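Local coordinates for protein GCN5-related N-acetyltransferase (Brucella melitensis biovar Abortus 2308, PDB 3TCV) that probably transfers an acetyl group from acetyl-CoA to an amine, perhaps the N-terminal serine or alanine of a protein, as a member of the GNAT acetyltransferase family, at residues B[66-71]-B[76-81]; B[161-166]-B[185-190]; B[177-182]-B[204-209]. One frame throughout, in Å; residues are numbered along the deposited sequence. Where two conformers were deposited one is given.

Contact 1 (B[66-71]-B[76-81]); sequences DAEQRF and ETPPAT
A water joins Glu68 to Pro78: it donates to Glu68 OE2 at 2.9 Å and to Pro78 O at 2.7 Å, so one molecule ties a helix carboxylate to a loop carbonyl. Glu68 gets there because its chain, with CG anti to the carbonyl carbon (chi1 -71°), bends at chi2 and crosses the proline ring at about a right angle. The same OE2 lies 3.5 Å from Pro78 CG, a van der Waals contact. Pro78 is the hub of the apolar part. Its CB rests 3.8 Å from Ala67 CB, while its CG lies 3.8 Å from Phe71 CG. Pro78 CA sits 4.0 Å above the plane of the Phe71 ring, over its centre, and the proline and phenylalanine side chains run antiparallel alongside one another. At the ring edge, near its plane, Phe71 CD1 approaches Glu76 O at 3.5 Å; that carbonyl also accepts a hydrogen bond from Lys197. The Glu76 carboxylate stands almost perpendicular to the ring and turns to Arg114 for a salt bridge. Within 66-71, Arg70 NE reaches Asp66 OD1 at 2.9 Å, in the guanidinium plane but from above the carboxylate plane. The contact packs the short helix 67-70 against the loop leading to helix 82-94, whose first turn is capped by Thr81, while Phe71 also meets Tyr133 of strand 126-134.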
loop_
_atom_site.group_PDB
_atom_site.type_symbol
_atom_site.label_atom_id
_atom_site.label_comp_id
_atom_site.label_asym_id
_atom_site.label_seq_id
_atom_site.Cartn_x
_atom_site.Cartn_y
_atom_site.Cartn_z
ATOM N N ASP B 66 -20.865 -24.145 -6.200
ATOM C CA ASP B 66 -19.710 -24.001 -5.306
ATOM C C ASP B 66 -19.234 -22.538 -5.192
ATOM O O ASP B 66 -18.046 -22.271 -5.066
ATOM C CB ASP B 66 -18.580 -24.899 -5.795
ATOM C CG ASP B 66 -18.147 -24.570 -7.199
ATOM O OD1 ASP B 66 -18.835 -23.759 -7.864
ATOM O OD2 ASP B 66 -17.117 -25.108 -7.644
ATOM N N ALA B 67 -20.168 -21.593 -5.263
ATOM C CA ALA B 67 -19.805 -20.185 -5.165
ATOM C C ALA B 67 -19.147 -19.871 -3.818
ATOM O O ALA B 67 -18.228 -19.055 -3.761
ATOM C CB ALA B 67 -21.015 -19.300 -5.380
ATOM N N GLU B 68 -19.638 -20.479 -2.737
ATOM C CA GLU B 68 -19.093 -20.183 -1.398
ATOM C C GLU B 68 -17.600 -20.466 -1.352
ATOM O O GLU B 68 -16.837 -19.617 -0.893
ATOM C CB GLU B 68 -19.794 -20.967 -0.280
ATOM C CG GLU B 68 -21.216 -20.526 0.024
ATOM C CD GLU B 68 -21.329 -19.096 0.554
ATOM O OE1 GLU B 68 -20.379 -18.586 1.194
ATOM O OE2 GLU B 68 -22.403 -18.485 0.324
ATOM N N GLN B 69 -17.187 -21.636 -1.845
ATOM C CA GLN B 69 -15.751 -21.968 -1.945
ATOM C C GLN B 69 -15.008 -20.939 -2.786
ATOM O O GLN B 69 -13.966 -20.435 -2.370
ATOM C CB GLN B 69 -15.499 -23.391 -2.518
ATOM N N ARG B 70 -15.555 -20.598 -3.953
ATOM C CA ARG B 70 -14.895 -19.660 -4.857
ATOM C C ARG B 70 -14.757 -18.267 -4.275
ATOM O O ARG B 70 -13.859 -17.538 -4.666
ATOM C CB ARG B 70 -15.633 -19.576 -6.198
ATOM C CG ARG B 70 -15.603 -20.869 -6.989
ATOM C CD ARG B 70 -16.516 -20.831 -8.200
ATOM N NE ARG B 70 -16.572 -22.163 -8.803
ATOM C CZ ARG B 70 -15.649 -22.665 -9.615
ATOM N NH1 ARG B 70 -14.614 -21.935 -10.033
ATOM N NH2 ARG B 70 -15.794 -23.916 -10.058
ATOM N N PHE B 71 -15.662 -17.879 -3.375
ATOM C CA PHE B 71 -15.648 -16.529 -2.802
ATOM C C PHE B 71 -14.885 -16.442 -1.489
ATOM O O PHE B 71 -14.792 -15.357 -0.937
ATOM C CB PHE B 71 -17.080 -16.013 -2.590
ATOM C CG PHE B 71 -17.654 -15.292 -3.779
ATOM C CD1 PHE B 71 -17.927 -13.937 -3.722
ATOM C CD2 PHE B 71 -17.901 -15.959 -4.964
ATOM C CE1 PHE B 71 -18.449 -13.270 -4.807
ATOM C CE2 PHE B 71 -18.421 -15.293 -6.060
ATOM C CZ PHE B 71 -18.693 -13.948 -5.984
ATOM N N GLU B 76 -16.155 -10.010 -1.005
ATOM C CA GLU B 76 -17.601 -10.202 -1.075
ATOM C C GLU B 76 -17.987 -11.632 -0.666
ATOM O O GLU B 76 -17.163 -12.548 -0.633
ATOM C CB GLU B 76 -18.108 -9.963 -2.506
ATOM C CG GLU B 76 -17.874 -8.577 -3.104
ATOM C CD GLU B 76 -16.423 -8.259 -3.473
ATOM O OE1 GLU B 76 -15.665 -9.140 -3.969
ATOM O OE2 GLU B 76 -16.033 -7.084 -3.274
ATOM N N THR B 77 -19.265 -11.824 -0.371
ATOM C CA THR B 77 -19.815 -13.160 -0.266
ATOM C C THR B 77 -20.750 -13.329 -1.452
ATOM O O THR B 77 -21.241 -12.334 -1.981
ATOM C CB THR B 77 -20.598 -13.361 1.038
ATOM O OG1 THR B 77 -21.655 -12.411 1.072
ATOM C CG2 THR B 77 -19.680 -13.146 2.252
ATOM N N PRO B 78 -21.009 -14.576 -1.861
ATOM C CA PRO B 78 -21.864 -14.805 -3.006
ATOM C C PRO B 78 -23.265 -14.274 -2.740
ATOM O O PRO B 78 -23.732 -14.342 -1.604
ATOM C CB PRO B 78 -21.924 -16.330 -3.113
ATOM C CG PRO B 78 -20.775 -16.828 -2.325
ATOM C CD PRO B 78 -20.632 -15.841 -1.222
ATOM N N PRO B 79 -23.926 -13.736 -3.774
ATOM C CA PRO B 79 -25.294 -13.274 -3.600
ATOM C C PRO B 79 -26.267 -14.443 -3.428
ATOM O O PRO B 79 -26.205 -15.413 -4.188
ATOM C CB PRO B 79 -25.579 -12.529 -4.902
ATOM C CG PRO B 79 -24.696 -13.187 -5.899
ATOM C CD PRO B 79 -23.443 -13.561 -5.154
ATOM N N ALA B 80 -27.174 -14.328 -2.461
ATOM C CA ALA B 80 -28.171 -15.373 -2.184
ATOM C C ALA B 80 -29.311 -15.336 -3.198
ATOM O O ALA B 80 -29.870 -16.378 -3.535
ATOM C CB ALA B 80 -28.720 -15.240 -0.758
ATOM N N THR B 81 -29.644 -14.137 -3.680
ATOM C CA THR B 81 -30.707 -13.936 -4.663
ATOM C C THR B 81 -30.275 -12.851 -5.638
ATOM O O THR B 81 -29.375 -12.070 -5.343
ATOM C CB THR B 81 -32.034 -13.447 -4.018
ATOM O OG1 THR B 81 -31.899 -12.086 -3.612
ATOM C CG2 THR B 81 -32.437 -14.281 -2.793
HETATM O O HOH W 1 -24.159 -16.201 0.352
#

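Contact 2 (B[161-166]-B[185-190]); sequences YRRYEW and RFEGIF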
loop_
_atom_site.group_PDB
_atom_site.type_symbol
_atom_site.label_atom_id
_atom_site.label_comp_id
_atom_site.label_asym_id
_atom_site.label_seq_id
_atom_site.Cartn_x
_atom_site.Cartn_y
_atom_site.Cartn_z
ATOM N N TYR B 161 2.409 2.562 -17.860
ATOM C CA TYR B 161 2.708 2.489 -16.418
ATOM C C TYR B 161 4.042 1.776 -16.137
ATOM O O TYR B 161 4.647 1.164 -17.039
ATOM C CB TYR B 161 1.540 1.837 -15.675
ATOM C CG TYR B 161 0.395 2.764 -15.348
ATOM C CD1 TYR B 161 -0.239 2.712 -14.100
ATOM C CD2 TYR B 161 -0.087 3.676 -16.271
ATOM C CE1 TYR B 161 -1.298 3.544 -13.799
ATOM C CE2 TYR B 161 -1.148 4.515 -15.974
ATOM C CZ TYR B 161 -1.760 4.453 -14.744
ATOM O OH TYR B 161 -2.830 5.281 -14.434
ATOM N N ARG B 162 4.538 1.925 -14.900
ATOM C CA ARG B 162 5.865 1.456 -14.499
ATOM C C ARG B 162 5.796 0.178 -13.657
ATOM O O ARG B 162 6.778 -0.524 -13.523
ATOM C CB ARG B 162 6.557 2.490 -13.584
ATOM C CG ARG B 162 6.741 3.877 -14.116
ATOM C CD ARG B 162 7.640 4.671 -13.185
ATOM N NE ARG B 162 9.012 4.166 -13.223
ATOM C CZ ARG B 162 9.809 3.998 -12.163
ATOM N NH1 ARG B 162 9.393 4.269 -10.921
ATOM N NH2 ARG B 162 11.021 3.519 -12.341
ATOM N N ARG B 163 4.661 -0.035 -12.997
ATOM C CA ARG B 163 4.521 -1.067 -11.960
ATOM C C ARG B 163 3.079 -1.554 -11.928
ATOM O O ARG B 163 2.116 -0.740 -11.831
ATOM C CB ARG B 163 4.928 -0.465 -10.597
ATOM C CG ARG B 163 4.635 -1.309 -9.356
ATOM C CD ARG B 163 4.937 -0.576 -8.047
ATOM N NE ARG B 163 4.447 -1.373 -6.914
ATOM C CZ ARG B 163 5.020 -2.475 -6.444
ATOM N NH1 ARG B 163 6.200 -2.855 -6.865
ATOM N NH2 ARG B 163 4.448 -3.161 -5.466
ATOM N N TYR B 164 2.920 -2.878 -12.025
ATOM C CA TYR B 164 1.607 -3.540 -12.111
ATOM C C TYR B 164 1.538 -4.570 -10.986
ATOM O O TYR B 164 2.409 -5.438 -10.868
ATOM C CB TYR B 164 1.515 -4.193 -13.482
ATOM C CG TYR B 164 0.243 -4.921 -13.833
ATOM C CD1 TYR B 164 -0.993 -4.301 -13.762
ATOM C CD2 TYR B 164 0.287 -6.229 -14.288
ATOM C CE1 TYR B 164 -2.135 -4.985 -14.142
ATOM C CE2 TYR B 164 -0.847 -6.919 -14.674
ATOM C CZ TYR B 164 -2.064 -6.282 -14.593
ATOM O OH TYR B 164 -3.206 -6.952 -14.975
ATOM N N GLU B 165 0.568 -4.398 -10.093
ATOM C CA GLU B 165 0.567 -5.128 -8.839
ATOM C C GLU B 165 -0.479 -6.221 -8.760
ATOM O O GLU B 165 -1.584 -6.095 -9.328
ATOM C CB GLU B 165 0.306 -4.168 -7.666
ATOM C CG GLU B 165 1.325 -3.066 -7.472
ATOM C CD GLU B 165 0.899 -2.002 -6.488
ATOM O OE1 GLU B 165 1.801 -1.504 -5.807
ATOM O OE2 GLU B 165 -0.316 -1.629 -6.425
ATOM N N TRP B 166 -0.150 -7.235 -7.964
ATOM C CA TRP B 166 -1.061 -8.300 -7.529
ATOM C C TRP B 166 -0.931 -8.429 -6.027
ATOM O O TRP B 166 0.166 -8.444 -5.498
ATOM C CB TRP B 166 -0.656 -9.599 -8.194
ATOM C CG TRP B 166 -1.526 -10.801 -7.921
ATOM C CD1 TRP B 166 -1.623 -11.553 -6.757
ATOM C CD2 TRP B 166 -2.376 -11.494 -8.898
ATOM N NE1 TRP B 166 -2.500 -12.614 -6.934
ATOM C CE2 TRP B 166 -2.992 -12.611 -8.195
ATOM C CE3 TRP B 166 -2.733 -11.259 -10.229
ATOM C CZ2 TRP B 166 -3.891 -13.476 -8.832
ATOM C CZ3 TRP B 166 -3.633 -12.133 -10.843
ATOM C CH2 TRP B 166 -4.192 -13.215 -10.164
ATOM N N ARG B 185 6.432 -10.985 -9.646
ATOM C CA ARG B 185 7.526 -11.328 -8.751
ATOM C C ARG B 185 7.146 -10.981 -7.319
ATOM O O ARG B 185 6.706 -9.891 -7.059
ATOM C CB ARG B 185 8.761 -10.526 -9.154
ATOM C CG ARG B 185 10.030 -10.845 -8.395
ATOM C CD ARG B 185 11.183 -9.989 -8.891
ATOM N NE ARG B 185 11.462 -10.258 -10.291
ATOM C CZ ARG B 185 12.325 -11.164 -10.760
ATOM N NH1 ARG B 185 12.474 -11.310 -12.075
ATOM N NH2 ARG B 185 13.053 -11.906 -9.945
ATOM N N PHE B 186 7.317 -11.912 -6.392
ATOM C CA PHE B 186 7.044 -11.669 -5.015
ATOM C C PHE B 186 7.942 -10.564 -4.479
ATOM O O PHE B 186 9.140 -10.552 -4.752
ATOM C CB PHE B 186 7.289 -12.947 -4.222
ATOM C CG PHE B 186 7.109 -12.794 -2.746
ATOM C CD1 PHE B 186 5.842 -12.879 -2.162
ATOM C CD2 PHE B 186 8.208 -12.654 -1.933
ATOM C CE1 PHE B 186 5.683 -12.746 -0.796
ATOM C CE2 PHE B 186 8.060 -12.518 -0.565
ATOM C CZ PHE B 186 6.805 -12.594 0.002
ATOM N N GLU B 187 7.336 -9.682 -3.688
ATOM C CA GLU B 187 8.025 -8.608 -2.974
ATOM C C GLU B 187 8.006 -8.746 -1.463
ATOM O O GLU B 187 8.995 -8.403 -0.798
ATOM C CB GLU B 187 7.433 -7.259 -3.409
ATOM C CG GLU B 187 7.811 -6.941 -4.832
ATOM C CD GLU B 187 7.291 -5.615 -5.327
ATOM O OE1 GLU B 187 6.255 -5.144 -4.815
ATOM O OE2 GLU B 187 7.914 -5.060 -6.251
ATOM N N GLY B 188 6.881 -9.186 -0.891
ATOM C CA GLY B 188 6.803 -9.306 0.548
ATOM C C GLY B 188 5.409 -9.479 1.088
ATOM O O GLY B 188 4.422 -9.432 0.335
ATOM N N ILE B 189 5.335 -9.662 2.411
ATOM C CA ILE B 189 4.083 -9.913 3.115
ATOM C C ILE B 189 3.848 -8.810 4.172
ATOM O O ILE B 189 4.674 -8.633 5.069
ATOM C CB ILE B 189 4.087 -11.297 3.797
ATOM C CG1 ILE B 189 4.076 -12.417 2.744
ATOM C CG2 ILE B 189 2.894 -11.410 4.744
ATOM C CD1 ILE B 189 4.623 -13.749 3.271
ATOM N N PHE B 190 2.717 -8.104 4.044
ATOM C CA PHE B 190 2.288 -7.134 5.019
ATOM C C PHE B 190 1.502 -7.894 6.085
ATOM O O PHE B 190 0.354 -8.339 5.854
ATOM C CB PHE B 190 1.405 -6.030 4.416
ATOM C CG PHE B 190 2.144 -4.973 3.592
ATOM C CD1 PHE B 190 3.470 -5.124 3.206
ATOM C CD2 PHE B 190 1.459 -3.828 3.174
ATOM C CE1 PHE B 190 4.100 -4.162 2.421
ATOM C CE2 PHE B 190 2.087 -2.859 2.391
ATOM C CZ PHE B 190 3.411 -3.037 2.030
#
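The guanidinium of Arg163 and the carboxylate of Glu187 lie nearly coplanar, their planes 8° apart, and meet edge to edge; at the edge formed by NE and NH2 stands Glu165 OE1, so NH2 serves both carboxylates. Toward Glu187 the grip is an end-on salt bridge: Arg163 NH2 gives a hydrogen bond of 2.8 Å to Glu187 OE1, and Arg163 NH1 one of 2.9 Å to Glu187 OE2, each using the syn lone pair of its oxygen. Toward Glu165 it is side-on, with Arg163 NE 2.9 Å and Arg163 NH2 3.1 Å from the single oxygen OE1, reached on its anti side from opposite faces of the carboxylate plane. Two carboxylates thus hold the guanidinium flat and fix its rotation. With CG anti to the backbone N (chi1 170°) and an extended chain, Arg163 spans the gap to Glu187, which comes from the opposite direction. Glu187 OE2 also accepts from Ser207 OG and pairs with Arg191 of the second subunit, whose backbone O takes a bond from Arg163 NH1; Glu165 OE2 pairs with Arg119. These opposite charges probably favour an ionised Glu187. A classic beta bulge sets Glu187 and Gly188 together opposite Trp205. The three-residue salt-bridge network links strands 163-169 and 185-196 across strand 199-209 of the mixed GNAT sheet, here at a subunit interface.

Contact 3 (B[177-182]-B[204-209]); sequences RAAERF and AWFSVL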
loop_
_atom_site.group_PDB
_atom_site.type_symbol
_atom_site.label_atom_id
_atom_site.label_comp_id
_atom_site.label_asym_id
_atom_site.label_seq_id
_atom_site.Cartn_x
_atom_site.Cartn_y
_atom_site.Cartn_z
ATOM N N ARG B 177 -0.043 -18.773 -6.318
ATOM C CA ARG B 177 0.495 -19.583 -7.415
ATOM C C ARG B 177 0.062 -18.999 -8.765
ATOM O O ARG B 177 0.840 -19.041 -9.724
ATOM C CB ARG B 177 0.074 -21.046 -7.237
ATOM C CG ARG B 177 0.802 -21.734 -6.080
ATOM C CD ARG B 177 0.466 -23.222 -6.018
ATOM N NE ARG B 177 -0.936 -23.501 -5.699
ATOM C CZ ARG B 177 -1.426 -23.638 -4.459
ATOM N NH1 ARG B 177 -0.646 -23.491 -3.390
ATOM N NH2 ARG B 177 -2.713 -23.899 -4.288
ATOM N N ALA B 178 -1.125 -18.402 -8.831
ATOM C CA ALA B 178 -1.597 -17.746 -10.057
ATOM C C ALA B 178 -0.708 -16.550 -10.390
ATOM O O ALA B 178 -0.285 -16.387 -11.546
ATOM C CB ALA B 178 -3.055 -17.289 -9.930
ATOM N N ALA B 179 -0.405 -15.738 -9.375
ATOM C CA ALA B 179 0.460 -14.568 -9.557
ATOM C C ALA B 179 1.832 -15.024 -10.068
ATOM O O ALA B 179 2.361 -14.448 -11.014
ATOM C CB ALA B 179 0.593 -13.781 -8.232
ATOM N N GLU B 180 2.390 -16.065 -9.455
ATOM C CA GLU B 180 3.708 -16.565 -9.851
ATOM C C GLU B 180 3.679 -17.089 -11.300
ATOM O O GLU B 180 4.596 -16.802 -12.097
ATOM C CB GLU B 180 4.197 -17.688 -8.919
ATOM C CG GLU B 180 4.404 -17.260 -7.469
ATOM C CD GLU B 180 5.666 -16.444 -7.190
ATOM O OE1 GLU B 180 6.321 -15.886 -8.118
ATOM O OE2 GLU B 180 6.000 -16.329 -5.991
ATOM N N ARG B 181 2.637 -17.840 -11.629
ATOM C CA ARG B 181 2.462 -18.384 -12.989
ATOM C C ARG B 181 2.364 -17.250 -14.008
ATOM O O ARG B 181 2.940 -17.323 -15.098
ATOM C CB ARG B 181 1.196 -19.263 -13.072
ATOM C CG ARG B 181 0.783 -19.606 -14.511
ATOM C CD ARG B 181 -0.317 -20.665 -14.609
ATOM N NE ARG B 181 -0.764 -20.846 -16.001
ATOM C CZ ARG B 181 -1.579 -20.036 -16.672
ATOM N NH1 ARG B 181 -2.067 -18.917 -16.126
ATOM N NH2 ARG B 181 -1.857 -20.320 -17.937
ATOM N N PHE B 182 1.641 -16.191 -13.650
ATOM C CA PHE B 182 1.434 -15.048 -14.520
ATOM C C PHE B 182 2.722 -14.229 -14.714
ATOM O O PHE B 182 2.770 -13.336 -15.564
ATOM C CB PHE B 182 0.313 -14.147 -13.979
ATOM C CG PHE B 182 -1.098 -14.636 -14.248
ATOM C CD1 PHE B 182 -1.459 -15.212 -15.451
ATOM C CD2 PHE B 182 -2.092 -14.470 -13.284
ATOM C CE1 PHE B 182 -2.768 -15.605 -15.691
ATOM C CE2 PHE B 182 -3.409 -14.900 -13.514
ATOM C CZ PHE B 182 -3.744 -15.474 -14.720
ATOM N N ALA B 204 0.222 -10.839 0.774
ATOM C CA ALA B 204 1.332 -11.125 -0.134
ATOM C C ALA B 204 1.235 -10.185 -1.332
ATOM O O ALA B 204 0.184 -10.110 -2.001
ATOM C CB ALA B 204 1.251 -12.575 -0.610
ATOM N N TRP B 205 2.335 -9.489 -1.604
ATOM C CA TRP B 205 2.490 -8.526 -2.713
ATOM C C TRP B 205 3.441 -9.021 -3.763
ATOM O O TRP B 205 4.520 -9.550 -3.455
ATOM C CB TRP B 205 3.063 -7.209 -2.181
ATOM C CG TRP B 205 2.095 -6.402 -1.374
ATOM C CD1 TRP B 205 1.982 -6.354 0.009
ATOM C CD2 TRP B 205 1.052 -5.503 -1.881
ATOM N NE1 TRP B 205 0.955 -5.523 0.381
ATOM C CE2 TRP B 205 0.374 -4.967 -0.707
ATOM C CE3 TRP B 205 0.647 -5.085 -3.144
ATOM C CZ2 TRP B 205 -0.667 -4.060 -0.815
ATOM C CZ3 TRP B 205 -0.416 -4.182 -3.239
ATOM C CH2 TRP B 205 -1.043 -3.677 -2.090
ATOM N N PHE B 206 3.063 -8.787 -5.016
ATOM C CA PHE B 206 3.843 -9.179 -6.174
ATOM C C PHE B 206 3.720 -8.068 -7.205
ATOM O O PHE B 206 2.717 -7.351 -7.238
ATOM C CB PHE B 206 3.312 -10.459 -6.829
ATOM C CG PHE B 206 3.023 -11.618 -5.902
ATOM C CD1 PHE B 206 3.848 -12.731 -5.883
ATOM C CD2 PHE B 206 1.850 -11.652 -5.150
ATOM C CE1 PHE B 206 3.558 -13.823 -5.071
ATOM C CE2 PHE B 206 1.571 -12.720 -4.320
ATOM C CZ PHE B 206 2.423 -13.807 -4.280
ATOM N N SER B 207 4.694 -7.987 -8.104
ATOM C CA SER B 207 4.675 -6.970 -9.135
ATOM C C SER B 207 5.326 -7.403 -10.432
ATOM O O SER B 207 6.220 -8.277 -10.458
ATOM C CB SER B 207 5.341 -5.699 -8.660
ATOM O OG SER B 207 6.755 -5.811 -8.565
ATOM N N VAL B 208 4.864 -6.773 -11.499
ATOM C CA VAL B 208 5.517 -6.810 -12.803
ATOM C C VAL B 208 5.950 -5.359 -13.091
ATOM O O VAL B 208 5.136 -4.439 -13.007
ATOM C CB VAL B 208 4.602 -7.339 -13.925
ATOM C CG1 VAL B 208 5.268 -7.219 -15.285
ATOM C CG2 VAL B 208 4.266 -8.804 -13.682
ATOM N N LEU B 209 7.229 -5.177 -13.397
ATOM C CA LEU B 209 7.781 -3.878 -13.812
ATOM C C LEU B 209 7.726 -3.692 -15.316
ATOM O O LEU B 209 7.720 -4.664 -16.079
ATOM C CB LEU B 209 9.243 -3.749 -13.370
ATOM C CG LEU B 209 9.537 -3.905 -11.881
ATOM C CD1 LEU B 209 11.020 -3.564 -11.667
ATOM C CD2 LEU B 209 8.597 -3.057 -11.037
#
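Ala179 points its methyl straight at the flat of the Phe206 ring: CB stands 3.9 Å from the ring centroid and only 9° off the normal, a CH-pi contact over the face. The methyl is almost equally far from several ring carbons, with Phe206 CD2 4.0 Å from Ala179 CB, so it is centred on the ring. Glu180, the next residue along the helix, reaches the same ring from another direction. Its OE2 lies at the edge, near the ring plane, 3.6 Å from Phe206 CE1, and the carboxylate is turned 83° to the ring, the two side chains crossing at about a right angle. An oxygen placed there faces the weakly positive rim of C-H groups instead of the pi cloud, which probably makes the approach mildly favourable. The bend of Glu180 at chi2 (-76°) carries its carboxylate toward the strand, although its CB does not aim there. Helix 173-182 is the helix that follows strand 163-169 in the GNAT fold, and here it packs on one side of the sheet, with Ala179 and Phe206 as the nearest backbone pair, their CA atoms 7.2 Å apart. Phe206 directs its ring to the helix, with CG anti to the carbonyl carbon (chi1 -48°), and the ring also touches Arg176 of the same helix and Phe184 beyond it. On strand 199-209, the neighbours Trp205 and Ser207 turn to the other side of the sheet: the indole meets Phe190, both of its own chain and of the second subunit, and the Ser207 hydroxyl bonds with Arg191 of that subunit. Ala179 also touches Trp166 of strand 163-169, and the backbones of Trp166 and Phe206 are hydrogen-bonded.

How the contacts relate
Contacts 2 and 3 are neighbours, their centres about 7 Å apart, and their segments alternate along the chain: strand 163-169, helix 173-182, strand 185-196 and strand 199-209. Strand 199-209 lies between the other two strands, and Glu187 N of contact 2 is 2.8 Å from Trp205 O of contact 3, a probable hydrogen bond. The salt-bridge network and the helix packing occupy the two faces of this part of the sheet, because Phe206 and its neighbour Ser207 point to opposite sides of strand 199-209; both contacts also touch the second subunit. Contact 1 is set apart, its centre about 27 Å from that of contact 2 and 25 Å from that of contact 3, with nearest atoms about 12 Å away in each case.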